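Local coordinates for putative sporulation-specific glycosylase YdhD (Bacillus subtilis subsp. subtilis str. 168, PDB 3CZ8), which probably hydrolyses glycosidic bonds in chitin-like polysaccharides during sporulation, through the family 18 glycosyl hydrolase domain that makes up this piece of the protein, at residues I38-I43 / T72-T77; A30-S35 / Q64-P69; M178-Y183 / R215-G220; H186-E191 / Y224-I229; L129-L134 / G169-V174. The protein carries 1 engineered substitution. All blocks are in the same frame, centred on the assembly; numbering follows the deposited sequence.

Contact 1. Residues I38-I43 / T72-T77; sequences IFEYHI and TITNLT
A carboxylate and a threonine hydroxyl bridge the two parallel strands beside their backbone bonds: T74 OG1 donates to E40 OE2 at 2.8 Å, meeting the oxygen on its anti side and 32° out of the carboxylate plane. A bend at chi2 (99°) brings the E40 carboxylate beside H42, whose ND1 donates to the syn side of OE1 at 2.9 Å. OE1 has a further donor in the backbone N of Y6 of the second subunit, whose ring meets that of H42; this crowd of donors probably keeps E40 ionised. Backbone bonds fix the register, Y41 N to T72 O and T74 N to Y41 O, each 2.8 Å. Nearer the start of the strands, T72 CG2 makes a CH-pi contact over the F39 ring, 3.9 Å from CG2 to the centroid. N75 ND2 bonds the backbone O of E120, the predicted proton donor, and S82 O. Strand 35-42, helix 56-64 and strand 68-77 form a beta-alpha-beta unit of the family 18 TIM barrel.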
# COMPACT_ATOMS: atom_id res chain seq x y z
N ILE A 38 -6.07 -11.99 -6.16
CA ILE A 38 -6.73 -11.28 -5.10
C ILE A 38 -6.64 -11.97 -3.76
O ILE A 38 -7.03 -13.07 -3.64
CB ILE A 38 -8.19 -11.01 -5.45
CG1 ILE A 38 -8.30 -10.21 -6.72
CG2 ILE A 38 -8.86 -10.27 -4.36
CD1 ILE A 38 -9.54 -10.33 -7.35
N PHE A 39 -6.15 -11.27 -2.75
CA PHE A 39 -5.98 -11.82 -1.43
C PHE A 39 -7.25 -11.72 -0.62
O PHE A 39 -8.00 -10.86 -0.86
CB PHE A 39 -4.80 -11.18 -0.71
CG PHE A 39 -3.50 -11.79 -1.06
CD1 PHE A 39 -2.85 -12.61 -0.19
CD2 PHE A 39 -2.92 -11.58 -2.28
CE1 PHE A 39 -1.69 -13.19 -0.54
CE2 PHE A 39 -1.77 -12.16 -2.59
CZ PHE A 39 -1.15 -12.96 -1.72
N GLU A 40 -7.48 -12.57 0.36
CA GLU A 40 -7.33 -13.99 0.30
C GLU A 40 -8.64 -14.68 0.64
O GLU A 40 -9.51 -14.07 1.20
CB GLU A 40 -6.31 -14.39 1.33
CG GLU A 40 -6.50 -13.69 2.61
CD GLU A 40 -7.22 -14.52 3.62
OE1 GLU A 40 -7.88 -13.95 4.47
OE2 GLU A 40 -7.12 -15.74 3.55
N TYR A 41 -8.75 -15.95 0.29
CA TYR A 41 -9.64 -16.88 0.96
C TYR A 41 -8.86 -17.84 1.82
O TYR A 41 -7.84 -18.29 1.42
CB TYR A 41 -10.43 -17.69 -0.05
CG TYR A 41 -11.47 -16.94 -0.83
CD1 TYR A 41 -11.13 -16.22 -1.94
CD2 TYR A 41 -12.80 -16.98 -0.46
CE1 TYR A 41 -12.04 -15.57 -2.63
CE2 TYR A 41 -13.71 -16.33 -1.15
CZ TYR A 41 -13.34 -15.63 -2.24
OH TYR A 41 -14.24 -14.94 -2.97
N HIS A 42 -9.35 -18.14 3.00
CA HIS A 42 -8.64 -19.05 3.85
C HIS A 42 -9.38 -20.34 4.15
O HIS A 42 -10.58 -20.41 4.01
CB HIS A 42 -8.14 -18.36 5.12
CG HIS A 42 -9.17 -17.51 5.78
ND1 HIS A 42 -9.44 -16.23 5.38
CD2 HIS A 42 -10.02 -17.77 6.79
CE1 HIS A 42 -10.42 -15.74 6.11
NE2 HIS A 42 -10.79 -16.66 6.98
N ILE A 43 -8.65 -21.34 4.58
CA ILE A 43 -9.17 -22.70 4.69
C ILE A 43 -9.43 -23.14 6.13
O ILE A 43 -8.81 -22.62 7.07
CB ILE A 43 -8.25 -23.73 3.96
CG1 ILE A 43 -6.90 -23.89 4.68
CG2 ILE A 43 -8.03 -23.30 2.51
CD1 ILE A 43 -6.07 -25.07 4.19
N THR A 72 -6.81 -16.07 -4.51
CA THR A 72 -5.74 -16.54 -3.65
C THR A 72 -6.31 -17.36 -2.51
O THR A 72 -7.19 -16.91 -1.78
CB THR A 72 -4.86 -15.39 -3.12
OG1 THR A 72 -4.43 -14.59 -4.22
CG2 THR A 72 -3.63 -15.93 -2.40
N ILE A 73 -5.79 -18.58 -2.37
CA ILE A 73 -6.21 -19.51 -1.34
C ILE A 73 -5.05 -19.68 -0.37
O ILE A 73 -3.95 -20.06 -0.77
CB ILE A 73 -6.64 -20.89 -1.95
CG1 ILE A 73 -7.45 -20.71 -3.25
CG2 ILE A 73 -7.39 -21.74 -0.92
CD1 ILE A 73 -8.81 -20.00 -3.10
N THR A 74 -5.29 -19.38 0.91
CA THR A 74 -4.24 -19.38 1.93
C THR A 74 -4.62 -20.23 3.14
O THR A 74 -5.78 -20.61 3.30
CB THR A 74 -3.92 -17.96 2.46
OG1 THR A 74 -5.00 -17.51 3.29
CG2 THR A 74 -3.69 -16.96 1.33
N ASN A 75 -3.62 -20.49 3.99
CA ASN A 75 -3.84 -21.08 5.31
C ASN A 75 -3.68 -20.04 6.44
O ASN A 75 -3.07 -20.30 7.48
CB ASN A 75 -2.93 -22.29 5.54
CG ASN A 75 -1.45 -21.99 5.33
OD1 ASN A 75 -1.08 -21.21 4.45
ND2 ASN A 75 -0.60 -22.62 6.13
N LEU A 76 -4.26 -18.87 6.23
CA LEU A 76 -4.17 -17.79 7.19
C LEU A 76 -5.16 -17.94 8.33
O LEU A 76 -6.29 -18.40 8.13
CB LEU A 76 -4.33 -16.43 6.51
CG LEU A 76 -3.07 -15.85 5.85
CD1 LEU A 76 -3.43 -14.70 4.97
CD2 LEU A 76 -2.06 -15.40 6.87
N THR A 77 -4.71 -17.57 9.53
CA THR A 77 -5.57 -17.42 10.71
C THR A 77 -5.39 -16.00 11.25
O THR A 77 -4.78 -15.16 10.58
CB THR A 77 -5.24 -18.44 11.82
OG1 THR A 77 -3.83 -18.43 12.08
CG2 THR A 77 -5.66 -19.83 11.41
O HOH W 1 -6.69 -21.04 7.11

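Contact 2. Residues A30-S35 / Q64-P69; sequences APYSSS and QRRVTP. With GOL (glycerol), chain C.
Y32 lays one ring face over the backbone of R66 and V67, with R66 C 3.7 Å above the ring plane and over its centre. T68 OG1 comes to the ring's edge, 3.6 Å from Y32 CD1. The R66 chain leaves the same backbone and passes the far edge of the ring: its NE lies 3.7 Å from Y32 CE2, the guanidinium presenting its edge with its plane 57° from that of the ring. A bend at chi3 (66°) carries NH1 on to A30 O, a weak bond of 3.5 Å. Deeper in, T68 N donates to S34 O at 3.1 Å, and S35 pairs with T68 as parallel strands 35-42 and 68-77 of the TIM barrel begin. Glycerol, probably from the crystallisation liquor, bonds to S35 OG through O1 at 2.9 Å and weakly to T68 OG1. Further out, the Schellman motif ending helix 56-64 at R66 places this backbone against the Y32 ring, W63 of that helix touches Y32, and V15 O holds S34 OG.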
# COMPACT_ATOMS: atom_id res chain seq x y z
N ALA A 30 -6.90 -12.67 -28.07
CA ALA A 30 -5.62 -13.30 -27.72
C ALA A 30 -5.62 -13.82 -26.28
O ALA A 30 -6.30 -13.25 -25.42
CB ALA A 30 -4.48 -12.31 -27.94
N PRO A 31 -4.87 -14.92 -26.01
CA PRO A 31 -4.70 -15.43 -24.64
C PRO A 31 -4.06 -14.38 -23.73
O PRO A 31 -3.11 -13.70 -24.15
CB PRO A 31 -3.77 -16.64 -24.82
CG PRO A 31 -3.12 -16.45 -26.15
CD PRO A 31 -4.16 -15.78 -26.99
N TYR A 32 -4.58 -14.25 -22.51
CA TYR A 32 -4.18 -13.17 -21.61
C TYR A 32 -2.73 -13.27 -21.14
O TYR A 32 -2.21 -14.37 -20.93
CB TYR A 32 -5.15 -13.03 -20.42
CG TYR A 32 -6.53 -12.54 -20.79
CD1 TYR A 32 -7.61 -12.71 -19.92
CD2 TYR A 32 -6.78 -11.90 -22.01
CE1 TYR A 32 -8.89 -12.25 -20.25
CE2 TYR A 32 -8.05 -11.45 -22.36
CZ TYR A 32 -9.10 -11.63 -21.47
OH TYR A 32 -10.36 -11.18 -21.81
N SER A 33 -2.10 -12.12 -20.99
CA SER A 33 -0.67 -12.02 -20.75
C SER A 33 -0.34 -11.61 -19.30
O SER A 33 0.84 -11.54 -18.92
CB SER A 33 -0.07 -11.02 -21.74
OG SER A 33 1.28 -10.74 -21.46
N SER A 34 -1.37 -11.35 -18.51
CA SER A 34 -1.18 -10.92 -17.12
C SER A 34 -2.24 -11.50 -16.21
O SER A 34 -3.24 -12.05 -16.67
CB SER A 34 -1.16 -9.39 -17.03
OG SER A 34 -0.76 -8.96 -15.74
N SER A 35 -2.02 -11.38 -14.91
CA SER A 35 -2.99 -11.83 -13.93
C SER A 35 -2.96 -10.97 -12.68
O SER A 35 -2.00 -10.25 -12.44
CB SER A 35 -2.80 -13.32 -13.59
OG SER A 35 -1.48 -13.58 -13.13
N GLN A 64 -12.64 -7.21 -17.68
CA GLN A 64 -12.83 -6.12 -18.64
C GLN A 64 -11.52 -5.45 -19.08
O GLN A 64 -11.46 -4.86 -20.16
CB GLN A 64 -13.79 -5.07 -18.07
CG GLN A 64 -15.26 -5.48 -18.11
CD GLN A 64 -16.12 -4.75 -17.10
OE1 GLN A 64 -15.66 -3.86 -16.38
NE2 GLN A 64 -17.40 -5.13 -17.03
N ARG A 65 -10.49 -5.56 -18.24
CA ARG A 65 -9.17 -5.00 -18.54
C ARG A 65 -8.26 -5.97 -19.31
O ARG A 65 -7.10 -5.65 -19.60
CB ARG A 65 -8.51 -4.52 -17.25
CG ARG A 65 -9.09 -3.21 -16.70
CD ARG A 65 -8.82 -3.01 -15.21
NE ARG A 65 -7.39 -2.93 -14.88
CZ ARG A 65 -6.73 -3.85 -14.18
NH1 ARG A 65 -7.35 -4.92 -13.72
NH2 ARG A 65 -5.43 -3.69 -13.94
N ARG A 66 -8.81 -7.15 -19.63
CA ARG A 66 -8.11 -8.23 -20.36
C ARG A 66 -6.92 -8.81 -19.58
O ARG A 66 -5.84 -9.03 -20.12
CB ARG A 66 -7.73 -7.81 -21.80
CG ARG A 66 -8.93 -7.55 -22.71
CD ARG A 66 -8.51 -7.41 -24.17
NE ARG A 66 -7.97 -8.65 -24.71
CZ ARG A 66 -7.51 -8.81 -25.95
NH1 ARG A 66 -7.04 -9.99 -26.34
NH2 ARG A 66 -7.52 -7.80 -26.81
N VAL A 67 -7.17 -9.04 -18.30
CA VAL A 67 -6.19 -9.58 -17.36
C VAL A 67 -6.95 -10.67 -16.60
O VAL A 67 -8.16 -10.52 -16.37
CB VAL A 67 -5.66 -8.44 -16.42
CG1 VAL A 67 -4.91 -8.98 -15.23
CG2 VAL A 67 -4.75 -7.48 -17.19
N THR A 68 -6.28 -11.77 -16.24
CA THR A 68 -6.95 -12.88 -15.54
C THR A 68 -7.06 -12.66 -14.03
O THR A 68 -6.05 -12.52 -13.35
CB THR A 68 -6.23 -14.24 -15.78
OG1 THR A 68 -5.90 -14.39 -17.17
CG2 THR A 68 -7.10 -15.40 -15.34
N PRO A 69 -8.30 -12.63 -13.49
CA PRO A 69 -8.43 -12.61 -12.04
C PRO A 69 -8.25 -13.99 -11.41
O PRO A 69 -8.94 -14.95 -11.77
CB PRO A 69 -9.85 -12.09 -11.81
CG PRO A 69 -10.60 -12.47 -13.04
CD PRO A 69 -9.61 -12.57 -14.17
C1 GOL C . -0.28 -15.57 -15.65
O1 GOL C . -0.05 -14.18 -15.59
C2 GOL C . -0.42 -15.97 -17.12
O2 GOL C . 0.73 -15.54 -17.81
C3 GOL C . -1.66 -15.33 -17.74
O3 GOL C . -2.84 -15.83 -17.15

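Contact 3. Residues M178-Y183 / R215-G220; sequences MFIMAY and RKIIIG
F179 and I218 set CG and CG1 respectively opposite their own carbonyl carbon (chi1 -56° and -69°); paired across the strands, they share a face of the sheet, and the like torsions make their side chains run side by side, pointing the same way. The chi2 of I218, 93°, is unusual for isoleucine and brings CD1 into the plane of the F179 ring at its edge, 3.7 Å from CE1; I218 CB lies equally close to CD1 of the ring. Replacing I218 by alanine would probably leave this edge of F179 without its aliphatic neighbour and let the phenyl turn more easily. The backbones pair in parallel, M178 N to K216 O at 2.7 Å and I180 N to I218 O at 2.8 Å, neighbouring strands of the TIM barrel joined through helix 198-208 in a beta-alpha-beta crossover. Toward that helix, whose I205 touches I219, A182 CB meets I219 CG2 at 3.9 Å. Where the strands end, M181 folds its CE to 3.8 Å from G220 CA, where a CB on G220 would clash. Water 2 donates to both A182 O and G220 O, bridging the separating chains. F13 meets the F179 ring from strand 9-17.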
# COMPACT_ATOMS: atom_id res chain seq x y z
N MET A 178 4.60 -20.80 -11.51
CA MET A 178 5.18 -20.77 -10.18
C MET A 178 5.62 -19.35 -9.87
O MET A 178 6.47 -18.79 -10.58
CB MET A 178 6.36 -21.75 -10.09
CG MET A 178 7.07 -21.85 -8.74
SD MET A 178 8.47 -23.02 -8.71
CE MET A 178 7.60 -24.52 -9.05
N PHE A 179 5.01 -18.76 -8.84
CA PHE A 179 5.41 -17.43 -8.39
C PHE A 179 6.43 -17.62 -7.28
O PHE A 179 6.10 -18.06 -6.18
CB PHE A 179 4.21 -16.63 -7.85
CG PHE A 179 3.04 -16.46 -8.82
CD1 PHE A 179 3.21 -16.53 -10.20
CD2 PHE A 179 1.77 -16.18 -8.31
CE1 PHE A 179 2.13 -16.36 -11.06
CE2 PHE A 179 0.69 -16.00 -9.16
CZ PHE A 179 0.87 -16.09 -10.53
N ILE A 180 7.68 -17.30 -7.57
CA ILE A 180 8.73 -17.48 -6.58
C ILE A 180 8.89 -16.20 -5.79
O ILE A 180 9.20 -15.16 -6.36
CB ILE A 180 10.07 -17.92 -7.21
CG1 ILE A 180 9.91 -19.28 -7.88
CG2 ILE A 180 11.18 -17.97 -6.15
CD1 ILE A 180 11.07 -19.65 -8.73
N MET A 181 8.66 -16.28 -4.49
CA MET A 181 8.71 -15.09 -3.65
C MET A 181 10.14 -14.82 -3.21
O MET A 181 10.54 -15.15 -2.09
CB MET A 181 7.70 -15.22 -2.49
CG MET A 181 6.24 -15.42 -2.95
SD MET A 181 5.47 -14.10 -3.96
CE MET A 181 5.84 -14.58 -5.60
N ALA A 182 10.91 -14.22 -4.12
CA ALA A 182 12.35 -14.06 -3.96
C ALA A 182 12.70 -12.79 -3.18
O ALA A 182 13.21 -11.82 -3.75
CB ALA A 182 13.03 -14.07 -5.33
N TYR A 183 12.43 -12.83 -1.88
CA TYR A 183 12.72 -11.73 -0.96
C TYR A 183 12.71 -12.24 0.47
O TYR A 183 12.42 -13.42 0.70
CB TYR A 183 11.70 -10.58 -1.12
CG TYR A 183 10.25 -10.98 -1.07
CD1 TYR A 183 9.60 -11.18 0.14
CD2 TYR A 183 9.51 -11.16 -2.24
CE1 TYR A 183 8.26 -11.56 0.19
CE2 TYR A 183 8.17 -11.54 -2.20
CZ TYR A 183 7.56 -11.73 -0.98
OH TYR A 183 6.24 -12.10 -0.93
N ARG A 215 9.37 -20.89 -18.73
CA ARG A 215 8.18 -20.08 -19.00
C ARG A 215 7.10 -20.19 -17.92
O ARG A 215 6.08 -19.49 -17.98
CB ARG A 215 7.61 -20.42 -20.38
CG ARG A 215 6.78 -21.70 -20.44
CD ARG A 215 5.82 -21.66 -21.61
NE ARG A 215 4.50 -22.17 -21.23
CZ ARG A 215 3.46 -21.40 -20.93
NH1 ARG A 215 2.30 -21.96 -20.59
NH2 ARG A 215 3.56 -20.08 -20.97
N LYS A 216 7.31 -21.08 -16.94
CA LYS A 216 6.42 -21.21 -15.79
C LYS A 216 6.88 -20.36 -14.59
O LYS A 216 6.18 -20.29 -13.58
CB LYS A 216 6.35 -22.67 -15.33
CG LYS A 216 5.77 -23.65 -16.32
CD LYS A 216 5.46 -24.96 -15.62
CE LYS A 216 4.68 -25.89 -16.51
NZ LYS A 216 4.08 -27.01 -15.75
N ILE A 217 8.04 -19.72 -14.72
CA ILE A 217 8.70 -19.07 -13.59
C ILE A 217 8.46 -17.56 -13.54
O ILE A 217 8.82 -16.84 -14.47
CB ILE A 217 10.23 -19.36 -13.58
CG1 ILE A 217 10.50 -20.87 -13.58
CG2 ILE A 217 10.90 -18.70 -12.38
CD1 ILE A 217 11.96 -21.25 -13.82
N ILE A 218 7.88 -17.10 -12.44
CA ILE A 218 7.68 -15.68 -12.19
C ILE A 218 8.47 -15.31 -10.94
O ILE A 218 8.29 -15.94 -9.89
CB ILE A 218 6.17 -15.32 -12.04
CG1 ILE A 218 5.42 -15.47 -13.38
CG2 ILE A 218 5.97 -13.91 -11.51
CD1 ILE A 218 4.77 -16.81 -13.61
N ILE A 219 9.37 -14.34 -11.05
CA ILE A 219 10.13 -13.85 -9.90
C ILE A 219 9.39 -12.70 -9.18
O ILE A 219 9.30 -11.59 -9.69
CB ILE A 219 11.59 -13.44 -10.28
CG1 ILE A 219 12.32 -14.58 -11.01
CG2 ILE A 219 12.37 -12.97 -9.05
CD1 ILE A 219 12.46 -15.90 -10.23
N GLY A 220 8.85 -13.00 -8.00
CA GLY A 220 8.19 -11.99 -7.18
C GLY A 220 9.19 -11.04 -6.53
O GLY A 220 10.23 -11.48 -6.03
O HOH W 2 12.85 -10.27 -5.97

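Contact 4. Residues H186-E191 / Y224-I229; sequences HHAGSE and YGYDWI
H187 CA and A188 N lie over one face of the Y226 ring, forming with the W228 indole the tight part of the contact. H187 CA makes a CH-pi contact 3.8 Å from the ring centroid; A188 N is 3.6 Å from CE1. W228, its CG anti to the carbonyl carbon (chi1 -70°), turns its indole edge into the loop: NE1 gives a weak bond to H187 O, 3.0 Å long, and has S190 O at 2.9 Å. One indole face is covered by Y226 CB and the opposite one by E191 O. Water 3 links A188 N with Y226 OH, whose stronger partner is D184. A leucine in place of Y226 would probably deprive H187 CA of its aromatic surface and leave water 3 and D184 without the phenol. By contrast, the E191 side chain is exposed and poorly ordered. S190 OG accepts from H187 N, steadying the turn. The loop after strand 177-181 rests on strand 225-229, which lies between strands 239-241 and 277-281 in the antiparallel sheet.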
# COMPACT_ATOMS: atom_id res chain seq x y z
N HIS A 186 16.74 -11.12 4.32
CA HIS A 186 16.78 -10.43 5.60
C HIS A 186 15.42 -9.79 5.80
O HIS A 186 14.79 -9.34 4.83
CB HIS A 186 17.88 -9.38 5.62
CG HIS A 186 19.24 -9.94 5.35
ND1 HIS A 186 20.07 -10.38 6.36
CD2 HIS A 186 19.91 -10.14 4.19
CE1 HIS A 186 21.20 -10.82 5.83
NE2 HIS A 186 21.13 -10.68 4.52
N HIS A 187 14.97 -9.76 7.05
CA HIS A 187 13.61 -9.35 7.39
C HIS A 187 13.55 -8.79 8.81
O HIS A 187 14.59 -8.55 9.44
CB HIS A 187 12.64 -10.53 7.22
CG HIS A 187 13.01 -11.74 8.01
ND1 HIS A 187 12.45 -12.04 9.23
CD2 HIS A 187 13.90 -12.74 7.76
CE1 HIS A 187 12.97 -13.16 9.70
NE2 HIS A 187 13.85 -13.60 8.82
N ALA A 188 12.33 -8.60 9.32
CA ALA A 188 12.08 -7.96 10.62
C ALA A 188 12.63 -8.74 11.82
O ALA A 188 12.97 -8.14 12.85
CB ALA A 188 10.58 -7.67 10.81
N GLY A 189 12.70 -10.06 11.69
CA GLY A 189 13.22 -10.92 12.74
C GLY A 189 14.64 -11.38 12.50
O GLY A 189 15.06 -12.41 13.04
N SER A 190 15.39 -10.64 11.69
CA SER A 190 16.79 -10.97 11.42
C SER A 190 17.75 -9.78 11.57
O SER A 190 17.33 -8.66 11.87
CB SER A 190 16.94 -11.60 10.03
OG SER A 190 17.01 -10.61 9.01
N GLU A 191 19.04 -10.07 11.38
CA GLU A 191 20.11 -9.08 11.27
C GLU A 191 19.90 -8.26 9.98
O GLU A 191 19.42 -8.81 8.98
CB GLU A 191 21.45 -9.83 11.24
CG GLU A 191 22.73 -8.99 11.17
CD GLU A 191 23.29 -8.64 12.54
OE1 GLU A 191 23.42 -9.54 13.39
OE2 GLU A 191 23.61 -7.45 12.75
N TYR A 224 8.12 -5.29 1.13
CA TYR A 224 8.65 -4.48 2.24
C TYR A 224 10.16 -4.28 2.19
O TYR A 224 10.90 -5.21 1.85
CB TYR A 224 8.37 -5.18 3.59
CG TYR A 224 6.92 -5.32 4.00
CD1 TYR A 224 6.12 -4.20 4.24
CD2 TYR A 224 6.36 -6.59 4.21
CE1 TYR A 224 4.80 -4.34 4.65
CE2 TYR A 224 5.04 -6.73 4.62
CZ TYR A 224 4.26 -5.60 4.83
OH TYR A 224 2.95 -5.73 5.23
N GLY A 225 10.62 -3.10 2.59
CA GLY A 225 12.01 -2.86 2.95
C GLY A 225 12.02 -2.87 4.47
O GLY A 225 10.96 -2.99 5.09
N TYR A 226 13.19 -2.76 5.10
CA TYR A 226 13.23 -2.78 6.57
C TYR A 226 14.15 -1.74 7.18
O TYR A 226 15.18 -1.40 6.60
CB TYR A 226 13.55 -4.19 7.12
CG TYR A 226 12.56 -5.26 6.72
CD1 TYR A 226 11.40 -5.48 7.46
CD2 TYR A 226 12.79 -6.05 5.60
CE1 TYR A 226 10.49 -6.46 7.07
CE2 TYR A 226 11.89 -7.02 5.20
CZ TYR A 226 10.74 -7.22 5.94
OH TYR A 226 9.86 -8.19 5.53
N ASP A 227 13.76 -1.27 8.36
CA ASP A 227 14.52 -0.30 9.14
C ASP A 227 14.93 -0.95 10.45
O ASP A 227 14.11 -1.14 11.34
CB ASP A 227 13.64 0.92 9.41
CG ASP A 227 14.42 2.14 9.90
OD1 ASP A 227 13.93 3.26 9.68
OD2 ASP A 227 15.50 1.98 10.50
N TRP A 228 16.22 -1.29 10.57
CA TRP A 228 16.77 -1.96 11.75
C TRP A 228 17.57 -0.98 12.61
O TRP A 228 18.30 -0.15 12.08
CB TRP A 228 17.76 -3.04 11.34
CG TRP A 228 17.23 -4.27 10.66
CD1 TRP A 228 16.82 -5.43 11.27
CD2 TRP A 228 17.14 -4.51 9.25
NE1 TRP A 228 16.45 -6.35 10.33
CE2 TRP A 228 16.64 -5.82 9.08
CE3 TRP A 228 17.42 -3.74 8.11
CZ2 TRP A 228 16.41 -6.38 7.81
CZ3 TRP A 228 17.20 -4.30 6.85
CH2 TRP A 228 16.70 -5.61 6.72
N ILE A 229 17.46 -1.10 13.94
CA ILE A 229 18.40 -0.41 14.83
C ILE A 229 19.70 -1.22 14.93
O ILE A 229 19.69 -2.36 15.43
CB ILE A 229 17.79 -0.14 16.25
CG1 ILE A 229 16.74 0.97 16.20
CG2 ILE A 229 18.87 0.29 17.24
CD1 ILE A 229 15.31 0.50 16.36
O HOH W 3 9.42 -9.48 8.26

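Contact 5. Residues L129-L134 / G169-V174; sequences LFTGFL and GGIGAV
T131, L134 and I171 carry most of the contact between two parallel helices whose segment axes run 9.3 Å apart and only 2° from alignment. T131 directs its methyl at the other helix: with OG1 beside its own backbone N (chi1 -53°), CG2 comes to 3.4 Å from G170 O. G170 has no side chain, and a CB there would fall tightly against this methyl. The T131 hydroxyl turns back to R127 O in its own helix. One turn on, L134 points at the other helix and divides its contacts: the L134 and I171 side chains cross obliquely, CD1 3.8 Å from CG1, and L134 CB meets V174 CG2 at the same distance. L134 CD1 also sits over the centre of the F130 ring. I150 of strand 147-153 touches F130, L134 and I171, so the layer is part of the core between barrel strands and outer helices. No hydrogen bond links the two segments, though R138 NE just beyond them donates to V174 O; dispersion and solvent exclusion are probably the main forces here.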
# COMPACT_ATOMS: atom_id res chain seq x y z
N LEU A 129 2.68 -34.91 0.02
CA LEU A 129 1.24 -34.74 0.18
C LEU A 129 0.75 -33.42 -0.40
O LEU A 129 -0.37 -33.33 -0.91
CB LEU A 129 0.84 -34.83 1.66
CG LEU A 129 1.11 -36.17 2.37
CD1 LEU A 129 0.88 -36.01 3.86
CD2 LEU A 129 0.26 -37.31 1.80
N PHE A 130 1.60 -32.39 -0.31
CA PHE A 130 1.32 -31.08 -0.90
C PHE A 130 1.34 -31.17 -2.42
O PHE A 130 0.44 -30.66 -3.07
CB PHE A 130 2.31 -30.03 -0.39
CG PHE A 130 1.97 -28.61 -0.78
CD1 PHE A 130 2.97 -27.69 -1.06
CD2 PHE A 130 0.64 -28.19 -0.87
CE1 PHE A 130 2.67 -26.38 -1.41
CE2 PHE A 130 0.33 -26.89 -1.24
CZ PHE A 130 1.35 -25.98 -1.51
N THR A 131 2.36 -31.84 -2.97
CA THR A 131 2.45 -32.09 -4.41
C THR A 131 1.24 -32.87 -4.93
O THR A 131 0.67 -32.52 -5.97
CB THR A 131 3.76 -32.84 -4.75
OG1 THR A 131 4.86 -32.12 -4.19
CG2 THR A 131 3.95 -32.96 -6.26
N GLY A 132 0.85 -33.91 -4.19
CA GLY A 132 -0.32 -34.73 -4.52
C GLY A 132 -1.62 -33.94 -4.51
O GLY A 132 -2.45 -34.11 -5.41
N PHE A 133 -1.79 -33.08 -3.51
CA PHE A 133 -2.94 -32.18 -3.44
C PHE A 133 -3.00 -31.26 -4.66
O PHE A 133 -4.08 -31.03 -5.22
CB PHE A 133 -2.91 -31.36 -2.14
CG PHE A 133 -3.75 -30.11 -2.19
CD1 PHE A 133 -5.13 -30.19 -2.09
CD2 PHE A 133 -3.16 -28.86 -2.36
CE1 PHE A 133 -5.92 -29.04 -2.16
CE2 PHE A 133 -3.94 -27.71 -2.43
CZ PHE A 133 -5.31 -27.80 -2.33
N LEU A 134 -1.85 -30.74 -5.07
CA LEU A 134 -1.74 -29.84 -6.20
C LEU A 134 -1.97 -30.54 -7.54
O LEU A 134 -2.49 -29.93 -8.47
CB LEU A 134 -0.38 -29.13 -6.20
CG LEU A 134 -0.12 -28.12 -5.08
CD1 LEU A 134 1.33 -27.77 -5.08
CD2 LEU A 134 -0.98 -26.86 -5.18
N GLY A 169 10.44 -29.40 -8.29
CA GLY A 169 10.30 -30.25 -9.47
C GLY A 169 8.93 -30.89 -9.55
O GLY A 169 8.35 -31.00 -10.63
N GLY A 170 8.41 -31.30 -8.39
CA GLY A 170 7.08 -31.89 -8.29
C GLY A 170 5.96 -30.88 -8.44
O GLY A 170 4.92 -31.19 -9.03
N ILE A 171 6.15 -29.68 -7.89
CA ILE A 171 5.19 -28.58 -8.01
C ILE A 171 5.21 -28.03 -9.44
O ILE A 171 4.15 -27.86 -10.06
CB ILE A 171 5.47 -27.44 -6.99
CG1 ILE A 171 5.14 -27.90 -5.56
CG2 ILE A 171 4.67 -26.16 -7.32
CD1 ILE A 171 5.68 -26.96 -4.48
N GLY A 172 6.40 -27.77 -9.96
CA GLY A 172 6.58 -27.28 -11.33
C GLY A 172 5.97 -28.17 -12.41
O GLY A 172 5.61 -27.69 -13.48
N ALA A 173 5.85 -29.46 -12.10
CA ALA A 173 5.25 -30.43 -13.02
C ALA A 173 3.72 -30.34 -13.05
O ALA A 173 3.10 -30.66 -14.06
CB ALA A 173 5.69 -31.85 -12.66
N VAL A 174 3.12 -29.93 -11.93
CA VAL A 174 1.65 -29.93 -11.83
C VAL A 174 0.98 -28.55 -11.92
O VAL A 174 -0.22 -28.48 -12.21
CB VAL A 174 1.15 -30.70 -10.58
CG1 VAL A 174 1.62 -32.13 -10.62
CG2 VAL A 174 1.60 -30.02 -9.30

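In the fold
From the N terminus, the chain passes strand 9-17 and reaches residues 30-35, which continue into 38-43; after helix 56-64 it returns through 64-69 and 72-77. Contacts 2 and 1 therefore cross, closing overlapping loops at the two ends of one strand pair, and both touch the second subunit. Contact 5 then joins helix 127-143 to helix 168-174 round strand 147-153. Contact 3 follows in series on the next barrel strands and touches contact 5, where K216 NZ reaches G172 O and M178 packs on I171. Contact 4 crosses contact 3, tying the loop after strand 177-181 to the separate antiparallel sheet, across the chain's centre from contacts 2 and 5.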